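Long-range contacts in PFC0360w protein (Plasmodium falciparum, PDB 3NI8), which probably activates the ATPase of the chaperone Hsp90 in the malaria parasite: residues A[38-49]-A[144-152]; A[63-73]-A[84-92]. One frame throughout, in Å; residues are numbered along the deposited sequence.

Contact 1 of 2, residues A[38-49]-A[144-152]; sequences FTDAYTLTRLSR and FLHNIEVIL. With IPA (isopropyl alcohol), chain B.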
# COMPACT_ATOMS: atom_id res chain seq x y z
N PHE A 38 1.07 4.20 -6.00
CA PHE A 38 0.63 4.16 -4.62
C PHE A 38 -0.17 5.40 -4.19
O PHE A 38 -0.84 5.36 -3.14
CB PHE A 38 1.81 3.97 -3.67
CG PHE A 38 2.23 2.54 -3.51
CD1 PHE A 38 1.81 1.79 -2.43
CD2 PHE A 38 3.07 1.94 -4.46
CE1 PHE A 38 2.18 0.47 -2.30
CE2 PHE A 38 3.45 0.62 -4.33
CZ PHE A 38 3.02 -0.12 -3.25
N THR A 39 -0.12 6.46 -5.00
CA THR A 39 -0.62 7.76 -4.55
C THR A 39 -1.63 8.43 -5.50
O THR A 39 -2.09 9.56 -5.24
CB THR A 39 0.54 8.75 -4.35
OG1 THR A 39 1.26 8.87 -5.58
CG2 THR A 39 1.49 8.29 -3.25
N ASP A 40 -1.95 7.77 -6.60
CA ASP A 40 -2.79 8.34 -7.63
C ASP A 40 -4.11 7.57 -7.69
O ASP A 40 -4.14 6.36 -7.98
CB ASP A 40 -2.06 8.29 -8.96
CG ASP A 40 -2.87 8.81 -10.12
OD1 ASP A 40 -4.11 8.63 -10.16
OD2 ASP A 40 -2.23 9.39 -11.03
N ALA A 41 -5.20 8.29 -7.43
CA ALA A 41 -6.53 7.70 -7.34
C ALA A 41 -6.90 6.86 -8.57
O ALA A 41 -7.47 5.76 -8.42
CB ALA A 41 -7.58 8.77 -7.07
N TYR A 42 -6.55 7.34 -9.76
CA TYR A 42 -6.93 6.63 -10.97
C TYR A 42 -6.11 5.36 -11.21
O TYR A 42 -6.63 4.38 -11.73
CB TYR A 42 -6.99 7.59 -12.17
CG TYR A 42 -7.88 8.79 -11.90
CD1 TYR A 42 -9.01 8.68 -11.10
CD2 TYR A 42 -7.59 10.04 -12.43
CE1 TYR A 42 -9.81 9.77 -10.83
CE2 TYR A 42 -8.39 11.13 -12.17
CZ TYR A 42 -9.50 10.99 -11.38
OH TYR A 42 -10.29 12.09 -11.12
N THR A 43 -4.84 5.36 -10.79
CA THR A 43 -4.03 4.13 -10.83
C THR A 43 -4.49 3.17 -9.73
O THR A 43 -4.68 1.96 -9.99
CB THR A 43 -2.52 4.42 -10.77
OG1 THR A 43 -2.20 5.30 -11.84
CG2 THR A 43 -1.74 3.14 -11.00
N LEU A 44 -4.70 3.70 -8.52
CA LEU A 44 -5.19 2.88 -7.41
C LEU A 44 -6.50 2.14 -7.74
O LEU A 44 -6.64 0.96 -7.42
CB LEU A 44 -5.34 3.72 -6.13
CG LEU A 44 -4.03 4.10 -5.42
CD1 LEU A 44 -4.30 5.28 -4.52
CD2 LEU A 44 -3.41 2.93 -4.66
N THR A 45 -7.43 2.86 -8.37
CA THR A 45 -8.69 2.28 -8.84
C THR A 45 -8.45 1.12 -9.83
O THR A 45 -9.09 0.09 -9.72
CB THR A 45 -9.60 3.36 -9.45
OG1 THR A 45 -9.92 4.33 -8.45
CG2 THR A 45 -10.90 2.76 -10.01
N ARG A 46 -7.51 1.29 -10.78
CA ARG A 46 -7.16 0.22 -11.70
C ARG A 46 -6.56 -0.94 -10.94
O ARG A 46 -6.79 -2.09 -11.28
CB ARG A 46 -6.12 0.66 -12.73
CG ARG A 46 -6.52 1.69 -13.76
CD ARG A 46 -5.34 1.90 -14.72
NE ARG A 46 -5.13 0.75 -15.63
CZ ARG A 46 -4.04 0.56 -16.40
NH1 ARG A 46 -3.02 1.40 -16.37
NH2 ARG A 46 -3.97 -0.51 -17.19
N LEU A 47 -5.75 -0.66 -9.92
CA LEU A 47 -5.16 -1.72 -9.11
C LEU A 47 -6.20 -2.42 -8.24
O LEU A 47 -5.97 -3.54 -7.76
CB LEU A 47 -4.02 -1.17 -8.24
CG LEU A 47 -2.71 -0.76 -8.92
CD1 LEU A 47 -1.82 0.01 -7.96
CD2 LEU A 47 -2.00 -1.97 -9.43
N SER A 48 -7.34 -1.74 -8.04
CA SER A 48 -8.50 -2.24 -7.28
C SER A 48 -9.55 -2.83 -8.22
O SER A 48 -10.72 -2.96 -7.86
CB SER A 48 -9.13 -1.09 -6.50
OG SER A 48 -8.23 -0.51 -5.57
N ARG A 49 -9.13 -3.15 -9.44
CA ARG A 49 -10.03 -3.69 -10.45
C ARG A 49 -11.35 -2.95 -10.54
O ARG A 49 -12.41 -3.59 -10.60
CB ARG A 49 -10.28 -5.18 -10.19
CG ARG A 49 -9.07 -6.07 -10.51
CD ARG A 49 -8.55 -5.75 -11.90
NE ARG A 49 -9.46 -6.14 -12.99
CZ ARG A 49 -9.56 -5.50 -14.15
NH1 ARG A 49 -10.39 -5.92 -15.10
NH2 ARG A 49 -8.82 -4.41 -14.36
N PHE A 144 -2.87 -6.18 -4.73
CA PHE A 144 -2.21 -4.92 -5.00
C PHE A 144 -0.87 -5.03 -5.73
O PHE A 144 -0.70 -4.45 -6.81
CB PHE A 144 -2.01 -4.16 -3.70
CG PHE A 144 -1.77 -2.70 -3.88
CD1 PHE A 144 -2.76 -1.78 -3.58
CD2 PHE A 144 -0.54 -2.24 -4.35
CE1 PHE A 144 -2.52 -0.42 -3.73
CE2 PHE A 144 -0.29 -0.87 -4.51
CZ PHE A 144 -1.28 0.04 -4.18
N LEU A 145 0.08 -5.73 -5.14
CA LEU A 145 1.40 -5.85 -5.78
C LEU A 145 1.35 -6.70 -7.05
O LEU A 145 2.11 -6.47 -7.98
CB LEU A 145 2.46 -6.37 -4.80
CG LEU A 145 2.79 -5.46 -3.61
CD1 LEU A 145 3.65 -6.18 -2.60
CD2 LEU A 145 3.45 -4.12 -4.03
N HIS A 146 0.45 -7.69 -7.07
CA HIS A 146 0.24 -8.52 -8.24
C HIS A 146 -0.21 -7.70 -9.45
O HIS A 146 0.32 -7.87 -10.55
CB HIS A 146 -0.80 -9.58 -7.93
CG HIS A 146 -0.96 -10.59 -9.02
ND1 HIS A 146 -1.96 -10.51 -9.96
CD2 HIS A 146 -0.24 -11.69 -9.32
CE1 HIS A 146 -1.86 -11.53 -10.79
NE2 HIS A 146 -0.81 -12.26 -10.43
N ASN A 147 -1.15 -6.79 -9.23
CA ASN A 147 -1.73 -6.02 -10.32
C ASN A 147 -0.81 -4.94 -10.90
O ASN A 147 -0.98 -4.53 -12.04
CB ASN A 147 -3.08 -5.44 -9.93
CG ASN A 147 -4.10 -6.51 -9.63
OD1 ASN A 147 -4.02 -7.65 -10.13
ND2 ASN A 147 -5.07 -6.17 -8.80
N ILE A 148 0.17 -4.49 -10.10
CA ILE A 148 1.24 -3.62 -10.59
C ILE A 148 1.98 -4.34 -11.72
O ILE A 148 2.25 -3.77 -12.77
CB ILE A 148 2.22 -3.23 -9.45
CG1 ILE A 148 1.57 -2.20 -8.52
CG2 ILE A 148 3.55 -2.67 -10.02
CD1 ILE A 148 2.18 -2.11 -7.16
N GLU A 149 2.27 -5.61 -11.50
CA GLU A 149 2.88 -6.39 -12.57
C GLU A 149 1.92 -6.66 -13.76
O GLU A 149 2.22 -6.30 -14.89
CB GLU A 149 3.45 -7.70 -12.01
CG GLU A 149 4.49 -8.30 -12.95
CD GLU A 149 4.72 -9.77 -12.72
OE1 GLU A 149 4.16 -10.34 -11.76
OE2 GLU A 149 5.47 -10.37 -13.51
N VAL A 150 0.75 -7.25 -13.48
CA VAL A 150 -0.14 -7.80 -14.52
C VAL A 150 -1.12 -6.80 -15.17
O VAL A 150 -1.40 -6.92 -16.37
CB VAL A 150 -0.93 -9.04 -13.97
CG1 VAL A 150 -1.95 -9.53 -14.99
CG2 VAL A 150 0.03 -10.16 -13.62
N ILE A 151 -1.66 -5.87 -14.39
CA ILE A 151 -2.55 -4.82 -14.91
C ILE A 151 -1.74 -3.63 -15.45
O ILE A 151 -1.97 -3.16 -16.58
CB ILE A 151 -3.50 -4.29 -13.79
CG1 ILE A 151 -4.26 -5.45 -13.09
CG2 ILE A 151 -4.39 -3.15 -14.30
CD1 ILE A 151 -5.60 -5.79 -13.66
N LEU A 152 -0.81 -3.14 -14.64
CA LEU A 152 -0.01 -1.99 -15.03
C LEU A 152 1.12 -2.35 -16.00
O LEU A 152 1.74 -1.47 -16.55
CB LEU A 152 0.53 -1.26 -13.79
CG LEU A 152 -0.42 -0.79 -12.68
CD1 LEU A 152 0.37 0.14 -11.77
CD2 LEU A 152 -1.69 -0.09 -13.19
C1 IPA B . -2.99 4.47 -0.93
C2 IPA B . -1.90 3.53 -0.38
C3 IPA B . -2.16 2.04 -0.57
O2 IPA B . -0.65 3.90 -0.91
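Leu47 pushes its two methyl branches against the long C-terminal helix of this helix-grip (SRPBCC) fold, where helix 41-47 crosses helix 144-150 almost perpendicularly, with the axes 9.9 Å apart. One branch, CD1, sits over a face of the Phe144 ring as a CH-pi contact, 4.2 Å from its centroid; the other, CD2, lies on the backbone at Ile148 and touches Leu152 CG. A forked leucine suits this place because it serves ring and helix at once. Phe144 has CG anti to its own N (chi1 -161°), which swings the ring toward helix 41-47; Leu44 CD2 then meets its edge, 3.6 Å from Phe144 CE1. On another side Phe38 leans in obliquely, its plane 39° from that of Phe144, and takes Phe144 CE2 over one face. Farther along, Thr43 CG2 packs on Leu152 CD1 while its hydroxyl bonds to Asn36, and the guanidinium of Arg46 lays a face on Leu152 CD2. Arg49, at positive phi, closes helix 41-47 as the C-prime residue of a Schellman motif. Near that end Leu47 O lies close to the plane of the Asn147 amide, though the donor is tilted from the carbonyl plane: Asn147 ND2 donates to Leu47 O at 3.0 Å with an N-H...O angle of 156°.

Contact 2 of 2, residues A[63-73]-A[84-92]; sequences FSLFSGSILGE and VEKWKFRDW. With IPA (isopropyl alcohol), chain B.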
# COMPACT_ATOMS: atom_id res chain seq x y z
N PHE A 63 -7.11 8.84 2.65
CA PHE A 63 -7.33 7.96 1.52
C PHE A 63 -8.27 6.85 1.90
O PHE A 63 -8.42 6.50 3.06
CB PHE A 63 -6.02 7.45 0.89
CG PHE A 63 -5.22 6.51 1.76
CD1 PHE A 63 -5.48 5.14 1.76
CD2 PHE A 63 -4.18 6.99 2.55
CE1 PHE A 63 -4.73 4.26 2.56
CE2 PHE A 63 -3.43 6.13 3.33
CZ PHE A 63 -3.70 4.76 3.34
N SER A 64 -8.88 6.28 0.87
CA SER A 64 -9.86 5.21 1.01
C SER A 64 -9.77 4.31 -0.22
O SER A 64 -9.69 4.81 -1.35
CB SER A 64 -11.26 5.81 1.11
OG SER A 64 -12.21 4.94 0.55
N LEU A 65 -9.73 3.00 0.01
CA LEU A 65 -9.76 2.02 -1.05
C LEU A 65 -10.99 1.12 -0.87
O LEU A 65 -11.44 0.89 0.27
CB LEU A 65 -8.51 1.16 -0.98
CG LEU A 65 -7.24 1.48 -1.78
CD1 LEU A 65 -7.03 2.96 -2.04
CD2 LEU A 65 -6.04 0.89 -1.05
N PHE A 66 -11.50 0.58 -1.99
CA PHE A 66 -12.65 -0.34 -2.01
C PHE A 66 -13.86 0.22 -1.24
O PHE A 66 -14.36 -0.42 -0.32
CB PHE A 66 -12.27 -1.75 -1.47
CG PHE A 66 -11.23 -2.49 -2.29
CD1 PHE A 66 -11.58 -3.13 -3.48
CD2 PHE A 66 -9.91 -2.59 -1.85
CE1 PHE A 66 -10.62 -3.83 -4.24
CE2 PHE A 66 -8.94 -3.29 -2.60
CZ PHE A 66 -9.30 -3.91 -3.79
N SER A 67 -14.31 1.41 -1.61
CA SER A 67 -15.42 2.11 -0.95
C SER A 67 -15.32 2.24 0.59
O SER A 67 -16.33 2.13 1.31
CB SER A 67 -16.75 1.48 -1.36
OG SER A 67 -16.87 1.47 -2.77
N GLY A 68 -14.10 2.47 1.08
CA GLY A 68 -13.88 2.73 2.49
C GLY A 68 -13.63 1.48 3.32
O GLY A 68 -13.67 1.54 4.54
N SER A 69 -13.39 0.36 2.64
CA SER A 69 -13.04 -0.89 3.29
C SER A 69 -11.61 -0.87 3.85
O SER A 69 -11.30 -1.57 4.83
CB SER A 69 -13.20 -2.06 2.31
OG SER A 69 -14.59 -2.33 2.10
N ILE A 70 -10.76 -0.12 3.18
CA ILE A 70 -9.42 0.18 3.62
C ILE A 70 -9.35 1.71 3.70
O ILE A 70 -9.69 2.40 2.73
CB ILE A 70 -8.37 -0.38 2.63
CG1 ILE A 70 -8.38 -1.92 2.64
CG2 ILE A 70 -6.97 0.15 2.93
CD1 ILE A 70 -7.32 -2.58 1.71
N LEU A 71 -8.98 2.24 4.86
CA LEU A 71 -8.76 3.68 5.00
C LEU A 71 -7.44 4.01 5.67
O LEU A 71 -6.80 3.16 6.29
CB LEU A 71 -9.92 4.40 5.67
CG LEU A 71 -10.40 4.10 7.09
CD1 LEU A 71 -11.26 5.30 7.61
CD2 LEU A 71 -11.20 2.81 7.10
N GLY A 72 -7.02 5.25 5.50
CA GLY A 72 -5.76 5.67 6.01
C GLY A 72 -5.58 7.16 5.82
O GLY A 72 -6.52 7.89 5.58
N GLU A 73 -4.33 7.57 5.97
CA GLU A 73 -3.93 8.96 6.01
C GLU A 73 -2.43 9.01 5.72
O GLU A 73 -1.64 8.25 6.28
CB GLU A 73 -4.24 9.52 7.39
CG GLU A 73 -3.58 10.86 7.72
CD GLU A 73 -3.92 11.36 9.12
OE1 GLU A 73 -3.20 12.27 9.63
OE2 GLU A 73 -4.90 10.83 9.72
N VAL A 84 4.75 7.28 3.85
CA VAL A 84 4.37 6.66 5.13
C VAL A 84 2.89 6.95 5.35
O VAL A 84 2.40 8.04 5.06
CB VAL A 84 5.19 7.23 6.32
CG1 VAL A 84 4.86 6.45 7.62
CG2 VAL A 84 6.70 7.18 6.03
N GLU A 85 2.18 5.96 5.88
CA GLU A 85 0.72 6.05 6.05
C GLU A 85 0.29 5.50 7.39
O GLU A 85 0.90 4.56 7.87
CB GLU A 85 0.01 5.22 4.96
CG GLU A 85 0.36 5.65 3.54
CD GLU A 85 -0.13 4.69 2.49
OE1 GLU A 85 -0.67 3.61 2.81
OE2 GLU A 85 0.04 5.02 1.31
N LYS A 86 -0.75 6.11 7.97
CA LYS A 86 -1.68 5.37 8.85
C LYS A 86 -2.61 4.57 7.91
O LYS A 86 -2.97 5.06 6.84
CB LYS A 86 -2.53 6.31 9.71
CG LYS A 86 -1.75 7.38 10.49
CD LYS A 86 -2.24 7.48 11.95
CE LYS A 86 -3.63 8.08 12.07
NZ LYS A 86 -3.59 9.48 11.57
N TRP A 87 -3.01 3.38 8.31
CA TRP A 87 -3.64 2.42 7.41
C TRP A 87 -4.42 1.40 8.23
O TRP A 87 -3.86 0.74 9.11
CB TRP A 87 -2.53 1.70 6.63
CG TRP A 87 -2.95 0.84 5.44
CD1 TRP A 87 -2.80 1.17 4.10
CD2 TRP A 87 -3.50 -0.49 5.46
NE1 TRP A 87 -3.24 0.13 3.30
CE2 TRP A 87 -3.67 -0.90 4.10
CE3 TRP A 87 -3.88 -1.37 6.48
CZ2 TRP A 87 -4.21 -2.15 3.74
CZ3 TRP A 87 -4.41 -2.62 6.13
CH2 TRP A 87 -4.56 -3.00 4.77
N LYS A 88 -5.71 1.25 7.94
CA LYS A 88 -6.52 0.21 8.57
C LYS A 88 -7.56 -0.36 7.60
O LYS A 88 -7.89 0.28 6.61
CB LYS A 88 -7.21 0.74 9.85
CG LYS A 88 -8.29 1.80 9.58
CD LYS A 88 -8.80 2.51 10.83
CE LYS A 88 -9.63 1.60 11.71
NZ LYS A 88 -9.40 1.96 13.14
N PHE A 89 -8.03 -1.57 7.88
CA PHE A 89 -9.30 -2.06 7.36
C PHE A 89 -10.37 -1.46 8.28
O PHE A 89 -10.13 -1.28 9.48
CB PHE A 89 -9.40 -3.57 7.45
CG PHE A 89 -8.60 -4.32 6.41
CD1 PHE A 89 -9.11 -4.48 5.11
CD2 PHE A 89 -7.40 -4.92 6.74
CE1 PHE A 89 -8.38 -5.19 4.15
CE2 PHE A 89 -6.66 -5.64 5.79
CZ PHE A 89 -7.14 -5.77 4.50
N ARG A 90 -11.54 -1.13 7.73
CA ARG A 90 -12.54 -0.46 8.55
C ARG A 90 -13.11 -1.33 9.67
O ARG A 90 -13.77 -0.82 10.55
CB ARG A 90 -13.65 0.16 7.70
CG ARG A 90 -14.64 -0.78 7.11
CD ARG A 90 -15.61 0.03 6.25
NE ARG A 90 -16.75 -0.76 5.81
CZ ARG A 90 -18.02 -0.40 5.97
NH1 ARG A 90 -18.33 0.77 6.54
NH2 ARG A 90 -18.99 -1.21 5.54
N ASP A 91 -12.83 -2.62 9.63
CA ASP A 91 -13.37 -3.55 10.60
C ASP A 91 -12.45 -3.75 11.82
O ASP A 91 -12.81 -4.47 12.75
CB ASP A 91 -13.71 -4.88 9.95
CG ASP A 91 -12.49 -5.63 9.51
OD1 ASP A 91 -11.80 -5.16 8.59
OD2 ASP A 91 -12.21 -6.70 10.08
N TRP A 92 -11.28 -3.11 11.80
CA TRP A 92 -10.42 -3.03 12.98
C TRP A 92 -11.05 -2.12 14.03
O TRP A 92 -11.96 -1.33 13.73
CB TRP A 92 -9.05 -2.46 12.60
CG TRP A 92 -8.20 -3.35 11.78
CD1 TRP A 92 -8.52 -4.59 11.31
CD2 TRP A 92 -6.90 -3.05 11.27
NE1 TRP A 92 -7.49 -5.09 10.55
CE2 TRP A 92 -6.48 -4.16 10.51
CE3 TRP A 92 -6.04 -1.95 11.38
CZ2 TRP A 92 -5.23 -4.21 9.87
CZ3 TRP A 92 -4.80 -2.00 10.74
CH2 TRP A 92 -4.41 -3.12 10.00
C1 IPA B . -2.99 4.47 -0.93
C2 IPA B . -1.90 3.53 -0.38
C3 IPA B . -2.16 2.04 -0.57
O2 IPA B . -0.65 3.90 -0.91
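Ile70 lies against two aromatic rings of the neighbouring strand, Trp87 and Phe89, in the antiparallel pairing of strands 70-78 and 82-89. Its CG2, anti to the backbone N, rests over one face of the indole 3.7 Å from Trp87 CE2, while CG1 runs alongside the Phe89 ring, 3.6 Å from Phe89 CE1. A beta-branched residue suits the place, since its two branches reach one ring each. Opposite Trp87 stands Gly72, where a side chain would run into Lys86 O and crowd Trp87 CA. Phe63 CG stands between its own N and carbonyl carbon, a setting (chi1 67°) that lays one ring face over Gly72 CA; Phe63 CZ at the ring's edge comes 3.8 Å from Trp87 CD1, and the other face carries isopropanol C1. Glu85, extended beyond CG, brings OE2 within 2.6 Å of isopropanol O2.

On the opposite face of the sheet, Glu73 and Lys86 point the same way. The glutamate is extended and the lysine bends back at three torsions, bringing Lys86 NZ within 2.6 Å of Glu73 OE2, from above the carboxylate plane, in a salt bridge. Leu71 lies beside the aliphatic part of Lys88, whose ammonium turns away to carbonyls including that of Asn93, and Leu71 CD2 touches Arg90 CB. Reciprocal backbone bonds join Leu71 with Lys88, the Lys88 N to Leu71 O one being nearly straight at 170°, and Glu73 with Lys86. At the far end a type I' turn, Phe66 to Ser69, and a classic beta bulge of Ser69 and Ile70 opposite Leu65 lead into this meander of antiparallel strands, part of the curved sheet of the helix-grip fold.

Contact 2 is nested within the chain loop closed by contact 1, and their centres lie about 16 Å apart. Contact 1 joins the short helix 41-47 to the long C-terminal helix, whereas contact 2 pairs neighbouring strands in the middle of the sheet; helix 132-150 serves both, since its earlier part also packs on Phe89 and Trp92. The two meet directly where Phe66 CE1 touches Ser48 O at 3.7 Å. They also share one isopropanol, probably from the crystallisation liquor: its O2 lies 2.7 Å from Phe38 O of contact 1, with Glu85 OE2 of contact 2 as its other polar neighbour. The alcohol thus sits between helices and sheet, also touching Leu44, Phe144 and Phe63.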